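Local coordinates for protein Myo-inositol 2-dehydrogenase (Lactobacillus plantarum WCFS1, PDB 3CEA) that probably catalyses the NAD-dependent oxidation of myo-inositol at its 2-hydroxyl, holding the dinucleotide on a Rossmann-fold domain, at residues E86-A91 against L96-E101; K102-D107 against Q124-G129; E113-I118 against V317-G322. All blocks are in the same frame, centred on the assembly; numbering follows the deposited sequence.

Contact 1 (E86-A91 against L96-E101); sequences EMTIYA and LNVFCE. With NAD (nicotinamide-adenine-dinucleotide), chain E.
T88 and A91 of helix 84-93 pack on V98 and C100 of strand 97-100, the second half of a beta-alpha-beta crossover that begins with strand 74-77 in the Rossmann domain. Helix and strand segments run nearly antiparallel, at 167° with 8.8 Å between their axes, as expected where a crossover helix returns the chain to the next parallel strand.

The apolar part of the interface is made by small groups. A91 CB lies 3.8 Å from V98 CG2 and a looser 4.2 Å from L96 CD2. With V98 CG1 anti to its backbone N (chi1 178°), the two methyls fork: CG2 goes to A91, while CG1 faces T88 CG2. The hydroxyl on the other branch of T88 turns back to bond H84 O one helical turn earlier. T88 OG1 also comes 3.7 Å from C100 SG, a van der Waals approach.

One backbone hydrogen bond closes the turn between the two elements, from L96 N to A91 O at 3.1 Å, bent to 143° at the hydrogen.

Both segments also reach the cofactor. The M87 side chain, extended beyond CG, lays M87 CE over one face of the adenine, 3.4 Å from NAD N1A. At the strand's end the bent chain of E101 presents OE1 to the nicotinamide carboxamide, accepting from NAD N7N at 2.9 Å in a fairly straight bond, while H23 NE2 holds its OE2.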
loop_
_atom_site.group_PDB
_atom_site.type_symbol
_atom_site.label_atom_id
_atom_site.label_comp_id
_atom_site.label_asym_id
_atom_site.label_seq_id
_atom_site.Cartn_x
_atom_site.Cartn_y
_atom_site.Cartn_z
ATOM N N GLU A 86 -23.318 -28.599 -27.558
ATOM C CA GLU A 86 -24.631 -29.028 -28.040
ATOM C C GLU A 86 -25.674 -27.908 -28.027
ATOM O O GLU A 86 -26.575 -27.886 -28.869
ATOM C CB GLU A 86 -25.138 -30.257 -27.269
ATOM C CG GLU A 86 -25.176 -30.106 -25.748
ATOM C CD GLU A 86 -25.839 -31.285 -25.053
ATOM O OE1 GLU A 86 -26.993 -31.623 -25.404
ATOM O OE2 GLU A 86 -25.205 -31.867 -24.146
HETATM N N MSE A 87 -25.548 -26.987 -27.073
HETATM C CA MSE A 87 -26.446 -25.837 -26.991
HETATM C C MSE A 87 -26.123 -24.808 -28.065
HETATM O O MSE A 87 -27.030 -24.228 -28.663
HETATM C CB MSE A 87 -26.393 -25.189 -25.607
HETATM C CG MSE A 87 -27.157 -25.957 -24.548
HETATM SE SE MSE A 87 -26.887 -25.243 -22.767
HETATM C CE MSE A 87 -28.059 -26.463 -21.791
ATOM N N THR A 88 -24.829 -24.594 -28.304
ATOM C CA THR A 88 -24.369 -23.668 -29.336
ATOM C C THR A 88 -24.784 -24.145 -30.726
ATOM O O THR A 88 -25.351 -23.375 -31.499
ATOM C CB THR A 88 -22.842 -23.444 -29.265
ATOM O OG1 THR A 88 -22.496 -22.964 -27.962
ATOM C CG2 THR A 88 -22.386 -22.424 -30.301
ATOM N N ILE A 89 -24.524 -25.417 -31.025
ATOM C CA ILE A 89 -24.894 -26.010 -32.315
ATOM C C ILE A 89 -26.399 -25.876 -32.586
ATOM O O ILE A 89 -26.801 -25.422 -33.660
ATOM C CB ILE A 89 -24.432 -27.493 -32.426
ATOM C CG1 ILE A 89 -22.901 -27.574 -32.490
ATOM C CG2 ILE A 89 -25.043 -28.172 -33.657
ATOM C CD1 ILE A 89 -22.324 -28.936 -32.128
ATOM N N TYR A 90 -27.219 -26.246 -31.604
ATOM C CA TYR A 90 -28.674 -26.179 -31.751
ATOM C C TYR A 90 -29.171 -24.752 -31.996
ATOM O O TYR A 90 -30.029 -24.528 -32.849
ATOM C CB TYR A 90 -29.370 -26.789 -30.530
ATOM C CG TYR A 90 -30.793 -27.227 -30.798
ATOM C CD1 TYR A 90 -31.059 -28.439 -31.436
ATOM C CD2 TYR A 90 -31.873 -26.431 -30.416
ATOM C CE1 TYR A 90 -32.367 -28.847 -31.689
ATOM C CE2 TYR A 90 -33.187 -26.830 -30.663
ATOM C CZ TYR A 90 -33.425 -28.040 -31.299
ATOM O OH TYR A 90 -34.714 -28.446 -31.549
ATOM N N ALA A 91 -28.612 -23.799 -31.251
ATOM C CA ALA A 91 -28.983 -22.388 -31.357
ATOM C C ALA A 91 -28.479 -21.739 -32.647
ATOM O O ALA A 91 -29.192 -20.934 -33.249
ATOM C CB ALA A 91 -28.491 -21.613 -30.136
ATOM N N LEU A 96 -30.042 -18.250 -34.507
ATOM C CA LEU A 96 -29.783 -17.369 -33.374
ATOM C C LEU A 96 -28.333 -16.893 -33.317
ATOM O O LEU A 96 -27.415 -17.591 -33.756
ATOM C CB LEU A 96 -30.145 -18.077 -32.061
ATOM C CG LEU A 96 -31.582 -18.073 -31.520
ATOM C CD1 LEU A 96 -32.606 -18.622 -32.511
ATOM C CD2 LEU A 96 -31.635 -18.864 -30.225
ATOM N N ASN A 97 -28.143 -15.688 -32.785
ATOM C CA ASN A 97 -26.821 -15.201 -32.419
ATOM C C ASN A 97 -26.508 -15.716 -31.023
ATOM O O ASN A 97 -27.377 -15.716 -30.150
ATOM C CB ASN A 97 -26.775 -13.673 -32.462
ATOM C CG ASN A 97 -27.065 -13.120 -33.846
ATOM O OD1 ASN A 97 -26.181 -13.061 -34.704
ATOM N ND2 ASN A 97 -28.309 -12.710 -34.071
ATOM N N VAL A 98 -25.275 -16.167 -30.815
ATOM C CA VAL A 98 -24.926 -16.881 -29.590
ATOM C C VAL A 98 -23.815 -16.203 -28.793
ATOM O O VAL A 98 -22.730 -15.930 -29.316
ATOM C CB VAL A 98 -24.526 -18.359 -29.879
ATOM C CG1 VAL A 98 -24.129 -19.077 -28.596
ATOM C CG2 VAL A 98 -25.657 -19.104 -30.570
ATOM N N PHE A 99 -24.111 -15.927 -27.525
ATOM C CA PHE A 99 -23.093 -15.602 -26.541
ATOM C C PHE A 99 -22.944 -16.806 -25.619
ATOM O O PHE A 99 -23.839 -17.108 -24.827
ATOM C CB PHE A 99 -23.479 -14.355 -25.743
ATOM C CG PHE A 99 -22.433 -13.915 -24.751
ATOM C CD1 PHE A 99 -22.378 -14.479 -23.475
ATOM C CD2 PHE A 99 -21.512 -12.928 -25.089
ATOM C CE1 PHE A 99 -21.416 -14.076 -22.554
ATOM C CE2 PHE A 99 -20.546 -12.514 -24.172
ATOM C CZ PHE A 99 -20.498 -13.091 -22.902
ATOM N N CYS A 100 -21.817 -17.498 -25.738
ATOM C CA CYS A 100 -21.543 -18.664 -24.909
ATOM C C CYS A 100 -20.440 -18.351 -23.908
ATOM O O CYS A 100 -19.409 -17.776 -24.267
ATOM C CB CYS A 100 -21.144 -19.859 -25.781
ATOM S SG CYS A 100 -21.091 -21.447 -24.921
ATOM N N GLU A 101 -20.663 -18.729 -22.653
ATOM C CA GLU A 101 -19.650 -18.568 -21.617
ATOM C C GLU A 101 -18.447 -19.472 -21.841
ATOM O O GLU A 101 -18.532 -20.478 -22.549
ATOM C CB GLU A 101 -20.237 -18.809 -20.219
ATOM C CG GLU A 101 -20.737 -17.545 -19.519
ATOM C CD GLU A 101 -19.653 -16.483 -19.323
ATOM O OE1 GLU A 101 -18.447 -16.811 -19.388
ATOM O OE2 GLU A 101 -20.015 -15.311 -19.089
HETATM P PA NAD E . -23.898 -23.045 -11.848
HETATM O O1A NAD E . -23.865 -22.132 -10.683
HETATM O O2A NAD E . -23.844 -24.465 -11.436
HETATM O O5B NAD E . -25.209 -22.730 -12.726
HETATM C C5B NAD E . -25.605 -23.593 -13.774
HETATM C C4B NAD E . -27.036 -23.267 -14.198
HETATM O O4B NAD E . -27.350 -23.902 -15.426
HETATM C C3B NAD E . -28.058 -23.741 -13.178
HETATM O O3B NAD E . -28.963 -22.687 -12.959
HETATM C C2B NAD E . -28.758 -24.912 -13.841
HETATM O O2B NAD E . -30.129 -24.976 -13.518
HETATM C C1B NAD E . -28.550 -24.645 -15.322
HETATM N N9A NAD E . -28.456 -25.898 -16.095
HETATM C C8A NAD E . -27.620 -26.960 -15.851
HETATM N N7A NAD E . -27.836 -27.910 -16.790
HETATM C C5A NAD E . -28.802 -27.471 -17.627
HETATM C C6A NAD E . -29.400 -28.043 -18.744
HETATM N N6A NAD E . -28.858 -29.125 -19.294
HETATM N N1A NAD E . -30.384 -27.343 -19.420
HETATM C C2A NAD E . -30.771 -26.085 -18.987
HETATM N N3A NAD E . -30.172 -25.522 -17.874
HETATM C C4A NAD E . -29.203 -26.204 -17.204
HETATM O O3 NAD E . -22.675 -22.722 -12.847
HETATM P PN NAD E . -22.082 -21.233 -13.015
HETATM O O1N NAD E . -23.201 -20.261 -13.046
HETATM O O2N NAD E . -20.984 -21.089 -12.039
HETATM O O5D NAD E . -21.382 -21.251 -14.462
HETATM C C5D NAD E . -22.013 -21.735 -15.625
HETATM C C4D NAD E . -21.036 -21.575 -16.786
HETATM O O4D NAD E . -20.399 -20.311 -16.715
HETATM C C3D NAD E . -19.948 -22.638 -16.763
HETATM O O3D NAD E . -19.848 -23.218 -18.044
HETATM C C2D NAD E . -18.679 -21.886 -16.412
HETATM O O2D NAD E . -17.565 -22.364 -17.125
HETATM C C1D NAD E . -18.990 -20.441 -16.781
HETATM N N1N NAD E . -18.323 -19.487 -15.872
HETATM C C2N NAD E . -17.577 -18.470 -16.413
HETATM C C3N NAD E . -16.928 -17.549 -15.585
HETATM C C7N NAD E . -16.255 -16.335 -16.159
HETATM O O7N NAD E . -15.267 -15.691 -15.388
HETATM N N7N NAD E . -16.597 -15.891 -17.373
HETATM C C4N NAD E . -17.043 -17.672 -14.202
HETATM C C5N NAD E . -17.800 -18.709 -13.660
HETATM C C6N NAD E . -18.438 -19.612 -14.509
#

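Contact 2 (K102-D107 against Q124-G129); sequences KPLGLD and QIFQSG. With NAD (nicotinamide-adenine-dinucleotide), chain E.
The loop that leaves strand 97-100 of the Rossmann sheet, with a cis peptide bond before P103, lies beside the end of the neighbouring strand 126-127, and K102 meets G129 where the two segments border the nicotinamide end of the NAD pocket. K102 CA and G129 CA are 5.0 Å apart.

K102 CG approaches G129 O at 3.9 Å, a van der Waals contact. The K102 side chain starts between the backbone N and the carbonyl carbon (chi1 69°) and bends at chi2 and chi3, a course that leads away from G129 and carries CE over one face of the nicotinamide. K102 CE comes 3.5 Å from NAD C2N, and NZ beyond it makes a long, weak ion pair with D185 OD1. The backbone of the same residue grips the ribose: K102 O accepts a hydrogen bond from NAD O2D at 2.7 Å. P103 CD stands 3.5 Å from NAD O2D, so the first two residues of the loop border one corner of the sugar.

Farther from the cofactor the contact becomes purely apolar. L104 CD2 comes to the rim of the F126 ring, close to the ring plane, 3.8 Å from F126 CZ and slightly farther from CE2. M114 and I118 of helix 108-119 and V319 of helix 319-338 also touch F126, placing this leucine-phenylalanine pair in a buried core between the sheet and two helices.

The chemistry is therefore divided. L104 and F126 meet by van der Waals contact alone, whereas at the cofactor the polar grip on the ribose comes from a backbone carbonyl, which leaves the side chain of K102 to lie over the nicotinamide.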
loop_
_atom_site.group_PDB
_atom_site.type_symbol
_atom_site.label_atom_id
_atom_site.label_comp_id
_atom_site.label_asym_id
_atom_site.label_seq_id
_atom_site.Cartn_x
_atom_site.Cartn_y
_atom_site.Cartn_z
ATOM N N LYS A 102 -17.323 -19.089 -21.240
ATOM C CA LYS A 102 -16.091 -19.865 -21.308
ATOM C C LYS A 102 -16.190 -21.070 -20.365
ATOM O O LYS A 102 -16.919 -21.015 -19.374
ATOM C CB LYS A 102 -14.887 -18.975 -20.954
ATOM C CG LYS A 102 -14.807 -18.539 -19.489
ATOM C CD LYS A 102 -13.934 -19.494 -18.688
ATOM C CE LYS A 102 -14.445 -19.680 -17.270
ATOM N NZ LYS A 102 -13.517 -20.503 -16.446
ATOM N N PRO A 103 -15.492 -22.178 -20.682
ATOM C CA PRO A 103 -14.771 -22.461 -21.926
ATOM C C PRO A 103 -15.732 -22.958 -23.003
ATOM O O PRO A 103 -16.919 -23.147 -22.724
ATOM C CB PRO A 103 -13.794 -23.579 -21.531
ATOM C CG PRO A 103 -14.083 -23.918 -20.088
ATOM C CD PRO A 103 -15.379 -23.286 -19.721
ATOM N N LEU A 104 -15.225 -23.164 -24.217
ATOM C CA LEU A 104 -16.049 -23.656 -25.326
ATOM C C LEU A 104 -16.666 -25.025 -25.031
ATOM O O LEU A 104 -17.821 -25.280 -25.375
ATOM C CB LEU A 104 -15.246 -23.698 -26.634
ATOM C CG LEU A 104 -14.740 -22.366 -27.204
ATOM C CD1 LEU A 104 -13.849 -22.605 -28.411
ATOM C CD2 LEU A 104 -15.886 -21.426 -27.565
ATOM N N GLY A 105 -15.887 -25.892 -24.390
ATOM C CA GLY A 105 -16.328 -27.235 -24.031
ATOM C C GLY A 105 -15.221 -27.992 -23.324
ATOM O O GLY A 105 -14.303 -27.381 -22.778
ATOM N N LEU A 106 -15.309 -29.321 -23.337
ATOM C CA LEU A 106 -14.299 -30.174 -22.703
ATOM C C LEU A 106 -13.722 -31.207 -23.663
ATOM O O LEU A 106 -12.504 -31.349 -23.767
ATOM C CB LEU A 106 -14.864 -30.864 -21.456
ATOM C CG LEU A 106 -15.324 -29.969 -20.302
ATOM C CD1 LEU A 106 -15.866 -30.816 -19.176
ATOM C CD2 LEU A 106 -14.194 -29.073 -19.809
ATOM N N ASP A 107 -14.608 -31.923 -24.355
ATOM C CA ASP A 107 -14.218 -32.904 -25.366
ATOM C C ASP A 107 -13.789 -32.195 -26.648
ATOM O O ASP A 107 -14.517 -31.348 -27.166
ATOM C CB ASP A 107 -15.384 -33.864 -25.646
ATOM C CG ASP A 107 -15.057 -34.908 -26.710
ATOM O OD1 ASP A 107 -13.914 -35.419 -26.740
ATOM O OD2 ASP A 107 -15.960 -35.229 -27.515
ATOM N N GLN A 124 -24.247 -14.939 -38.509
ATOM C CA GLN A 124 -24.622 -15.012 -37.099
ATOM C C GLN A 124 -23.412 -14.773 -36.212
ATOM O O GLN A 124 -22.358 -15.390 -36.397
ATOM C CB GLN A 124 -25.252 -16.368 -36.773
ATOM C CG GLN A 124 -26.675 -16.533 -37.290
ATOM C CD GLN A 124 -27.092 -17.986 -37.406
ATOM O OE1 GLN A 124 -27.430 -18.456 -38.491
ATOM N NE2 GLN A 124 -27.067 -18.706 -36.290
ATOM N N ILE A 125 -23.573 -13.875 -35.246
ATOM C CA ILE A 125 -22.497 -13.532 -34.324
ATOM C C ILE A 125 -22.330 -14.630 -33.275
ATOM O O ILE A 125 -23.312 -15.092 -32.687
ATOM C CB ILE A 125 -22.754 -12.160 -33.626
ATOM C CG1 ILE A 125 -23.114 -11.067 -34.648
ATOM C CG2 ILE A 125 -21.567 -11.751 -32.745
ATOM C CD1 ILE A 125 -22.063 -10.793 -35.726
ATOM N N PHE A 126 -21.086 -15.061 -33.076
ATOM C CA PHE A 126 -20.731 -15.882 -31.924
ATOM C C PHE A 126 -19.691 -15.165 -31.071
ATOM O O PHE A 126 -18.726 -14.609 -31.594
ATOM C CB PHE A 126 -20.214 -17.265 -32.334
ATOM C CG PHE A 126 -19.740 -18.097 -31.169
ATOM C CD1 PHE A 126 -20.636 -18.869 -30.437
ATOM C CD2 PHE A 126 -18.401 -18.084 -30.784
ATOM C CE1 PHE A 126 -20.204 -19.627 -29.348
ATOM C CE2 PHE A 126 -17.962 -18.836 -29.696
ATOM C CZ PHE A 126 -18.867 -19.608 -28.979
ATOM N N GLN A 127 -19.888 -15.200 -29.755
ATOM C CA GLN A 127 -18.989 -14.528 -28.827
ATOM C C GLN A 127 -18.734 -15.359 -27.573
ATOM O O GLN A 127 -19.674 -15.860 -26.950
ATOM C CB GLN A 127 -19.556 -13.156 -28.457
ATOM C CG GLN A 127 -18.577 -12.231 -27.758
ATOM C CD GLN A 127 -19.009 -10.782 -27.811
ATOM O OE1 GLN A 127 -19.374 -10.266 -28.870
ATOM N NE2 GLN A 127 -18.964 -10.110 -26.665
ATOM N N SER A 128 -17.452 -15.497 -27.226
ATOM C CA SER A 128 -17.030 -16.207 -26.019
ATOM C C SER A 128 -17.098 -15.287 -24.795
ATOM O O SER A 128 -17.501 -14.124 -24.905
ATOM C CB SER A 128 -15.617 -16.779 -26.195
ATOM O OG SER A 128 -14.642 -15.751 -26.239
ATOM N N GLY A 129 -16.703 -15.802 -23.630
ATOM C CA GLY A 129 -16.787 -15.034 -22.391
ATOM C C GLY A 129 -15.491 -14.708 -21.665
ATOM O O GLY A 129 -15.424 -14.818 -20.439
HETATM P PA NAD E . -23.898 -23.045 -11.848
HETATM O O1A NAD E . -23.865 -22.132 -10.683
HETATM O O2A NAD E . -23.844 -24.465 -11.436
HETATM O O5B NAD E . -25.209 -22.730 -12.726
HETATM C C5B NAD E . -25.605 -23.593 -13.774
HETATM C C4B NAD E . -27.036 -23.267 -14.198
HETATM O O4B NAD E . -27.350 -23.902 -15.426
HETATM C C3B NAD E . -28.058 -23.741 -13.178
HETATM O O3B NAD E . -28.963 -22.687 -12.959
HETATM C C2B NAD E . -28.758 -24.912 -13.841
HETATM O O2B NAD E . -30.129 -24.976 -13.518
HETATM C C1B NAD E . -28.550 -24.645 -15.322
HETATM N N9A NAD E . -28.456 -25.898 -16.095
HETATM C C8A NAD E . -27.620 -26.960 -15.851
HETATM N N7A NAD E . -27.836 -27.910 -16.790
HETATM C C5A NAD E . -28.802 -27.471 -17.627
HETATM C C6A NAD E . -29.400 -28.043 -18.744
HETATM N N6A NAD E . -28.858 -29.125 -19.294
HETATM N N1A NAD E . -30.384 -27.343 -19.420
HETATM C C2A NAD E . -30.771 -26.085 -18.987
HETATM N N3A NAD E . -30.172 -25.522 -17.874
HETATM C C4A NAD E . -29.203 -26.204 -17.204
HETATM O O3 NAD E . -22.675 -22.722 -12.847
HETATM P PN NAD E . -22.082 -21.233 -13.015
HETATM O O1N NAD E . -23.201 -20.261 -13.046
HETATM O O2N NAD E . -20.984 -21.089 -12.039
HETATM O O5D NAD E . -21.382 -21.251 -14.462
HETATM C C5D NAD E . -22.013 -21.735 -15.625
HETATM C C4D NAD E . -21.036 -21.575 -16.786
HETATM O O4D NAD E . -20.399 -20.311 -16.715
HETATM C C3D NAD E . -19.948 -22.638 -16.763
HETATM O O3D NAD E . -19.848 -23.218 -18.044
HETATM C C2D NAD E . -18.679 -21.886 -16.412
HETATM O O2D NAD E . -17.565 -22.364 -17.125
HETATM C C1D NAD E . -18.990 -20.441 -16.781
HETATM N N1N NAD E . -18.323 -19.487 -15.872
HETATM C C2N NAD E . -17.577 -18.470 -16.413
HETATM C C3N NAD E . -16.928 -17.549 -15.585
HETATM C C7N NAD E . -16.255 -16.335 -16.159
HETATM O O7N NAD E . -15.267 -15.691 -15.388
HETATM N N7N NAD E . -16.597 -15.891 -17.373
HETATM C C4N NAD E . -17.043 -17.672 -14.202
HETATM C C5N NAD E . -17.800 -18.709 -13.660
HETATM C C6N NAD E . -18.438 -19.612 -14.509
#

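Contact 3 (E113-I118 against V317-G322); sequences EMAKVI and VTVDDG
V319, the first residue after the N-cap of helix 319-338, points its two methyls at A115 and I118 on one face of helix 108-119. The packed part is small and wholly apolar. Because V319 CG1 is anti to its backbone N (chi1 -172°), the two methyls diverge toward different partners: V319 CG1 meets A115 CB at 3.9 Å, and V319 CG2 meets I118 CG2 at 4.0 Å, where the two side chains reach toward each other tip to tip.

The other side is looser and polar. T318 and D320 are exposed, and instead of reaching helix 108-119 the polar groups here organise their own helix end. T318 N donates to D321 OD2 at 3.0 Å, approaching on the anti side and 19° out of the carboxylate plane. In return D321 N gives a weak bond, 3.3 Å long, to T318 OG1. The second carboxylate oxygen, D321 OD1, forms a salt bridge with R195.

These reciprocal bonds define a capping box. It starts a helix late in the chain that packs, through its first valine, against a helix of the Rossmann domain.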
loop_
_atom_site.group_PDB
_atom_site.type_symbol
_atom_site.label_atom_id
_atom_site.label_comp_id
_atom_site.label_asym_id
_atom_site.label_seq_id
_atom_site.Cartn_x
_atom_site.Cartn_y
_atom_site.Cartn_z
ATOM N N GLU A 113 -16.688 -29.890 -33.821
ATOM C CA GLU A 113 -17.977 -29.850 -34.510
ATOM C C GLU A 113 -18.673 -28.515 -34.268
ATOM O O GLU A 113 -19.239 -27.923 -35.190
ATOM C CB GLU A 113 -18.869 -31.007 -34.053
HETATM N N MSE A 114 -18.610 -28.053 -33.021
HETATM C CA MSE A 114 -19.151 -26.759 -32.612
HETATM C C MSE A 114 -18.514 -25.613 -33.405
HETATM O O MSE A 114 -19.220 -24.754 -33.934
HETATM C CB MSE A 114 -18.944 -26.570 -31.106
HETATM C CG MSE A 114 -19.376 -25.230 -30.547
HETATM SE SE MSE A 114 -18.599 -24.961 -28.783
HETATM C CE MSE A 114 -19.170 -23.152 -28.470
ATOM N N ALA A 115 -17.184 -25.621 -33.491
ATOM C CA ALA A 115 -16.433 -24.613 -34.241
ATOM C C ALA A 115 -16.818 -24.595 -35.719
ATOM O O ALA A 115 -16.941 -23.525 -36.319
ATOM C CB ALA A 115 -14.937 -24.835 -34.084
ATOM N N LYS A 116 -17.012 -25.784 -36.290
ATOM C CA LYS A 116 -17.410 -25.938 -37.690
ATOM C C LYS A 116 -18.816 -25.390 -37.956
ATOM O O LYS A 116 -19.061 -24.779 -38.998
ATOM C CB LYS A 116 -17.319 -27.406 -38.119
ATOM N N VAL A 117 -19.724 -25.613 -37.007
ATOM C CA VAL A 117 -21.100 -25.112 -37.090
ATOM C C VAL A 117 -21.137 -23.577 -37.036
ATOM O O VAL A 117 -21.911 -22.942 -37.761
ATOM C CB VAL A 117 -22.006 -25.754 -35.992
ATOM C CG1 VAL A 117 -23.355 -25.054 -35.891
ATOM C CG2 VAL A 117 -22.216 -27.237 -36.271
ATOM N N ILE A 118 -20.286 -22.996 -36.190
ATOM C CA ILE A 118 -20.156 -21.539 -36.066
ATOM C C ILE A 118 -19.613 -20.920 -37.358
ATOM O O ILE A 118 -20.085 -19.867 -37.793
ATOM C CB ILE A 118 -19.266 -21.138 -34.856
ATOM C CG1 ILE A 118 -19.901 -21.601 -33.537
ATOM C CG2 ILE A 118 -19.044 -19.627 -34.819
ATOM C CD1 ILE A 118 -18.926 -21.699 -32.368
ATOM N N VAL A 317 -12.128 -11.446 -30.045
ATOM C CA VAL A 317 -11.812 -12.788 -29.564
ATOM C C VAL A 317 -12.577 -13.826 -30.382
ATOM O O VAL A 317 -13.803 -13.949 -30.273
ATOM C CB VAL A 317 -12.111 -12.941 -28.052
ATOM C CG1 VAL A 317 -11.805 -14.361 -27.575
ATOM C CG2 VAL A 317 -11.314 -11.926 -27.251
ATOM N N THR A 318 -11.831 -14.555 -31.212
ATOM C CA THR A 318 -12.393 -15.543 -32.131
ATOM C C THR A 318 -12.615 -16.895 -31.447
ATOM O O THR A 318 -12.273 -17.074 -30.276
ATOM C CB THR A 318 -11.481 -15.745 -33.368
ATOM O OG1 THR A 318 -10.244 -16.348 -32.965
ATOM C CG2 THR A 318 -11.192 -14.417 -34.070
ATOM N N VAL A 319 -13.195 -17.834 -32.193
ATOM C CA VAL A 319 -13.372 -19.215 -31.740
ATOM C C VAL A 319 -12.001 -19.864 -31.557
ATOM O O VAL A 319 -11.777 -20.610 -30.597
ATOM C CB VAL A 319 -14.218 -20.037 -32.749
ATOM C CG1 VAL A 319 -14.559 -21.418 -32.185
ATOM C CG2 VAL A 319 -15.493 -19.288 -33.116
ATOM N N ASP A 320 -11.091 -19.552 -32.482
ATOM C CA ASP A 320 -9.710 -20.040 -32.461
ATOM C C ASP A 320 -8.977 -19.685 -31.162
ATOM O O ASP A 320 -8.185 -20.484 -30.655
ATOM C CB ASP A 320 -8.946 -19.491 -33.671
ATOM C CG ASP A 320 -7.541 -20.057 -33.788
ATOM O OD1 ASP A 320 -7.398 -21.292 -33.949
ATOM O OD2 ASP A 320 -6.579 -19.261 -33.728
ATOM N N ASP A 321 -9.246 -18.491 -30.636
ATOM C CA ASP A 321 -8.699 -18.054 -29.351
ATOM C C ASP A 321 -9.189 -18.929 -28.197
ATOM O O ASP A 321 -8.438 -19.212 -27.260
ATOM C CB ASP A 321 -9.052 -16.588 -29.085
ATOM C CG ASP A 321 -8.263 -15.626 -29.956
ATOM O OD1 ASP A 321 -7.036 -15.804 -30.090
ATOM O OD2 ASP A 321 -8.871 -14.678 -30.498
ATOM N N GLY A 322 -10.449 -19.349 -28.274
ATOM C CA GLY A 322 -11.055 -20.206 -27.259
ATOM C C GLY A 322 -10.540 -21.633 -27.306
ATOM O O GLY A 322 -10.346 -22.261 -26.262
#

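In the fold
The three contacts cluster at the edge of the Rossmann sheet formed by strands 97-100 and 126-127. Contacts 1 and 2 have centres 8 Å apart and share these neighbouring strands: N97 OD1 reaches I125 N at 2.8 Å, and L96 O reaches Q124 NE2 at the same distance. Contact 3 lies 7 Å from contact 2 and 11 Å from contact 1, centre to centre. M114 links segment 113-118 of contact 3 to the other two contacts, M114 CE lying 3.4 Å from T88 OG1 and 3.6 Å from F126 CZ. Contacts 1 and 2 touch NAD directly, at the adenine, ribose and nicotinamide, whereas contact 3 joins helices 108-119 and 319-338, away from the cofactor, and brings a late part of the chain to the domain.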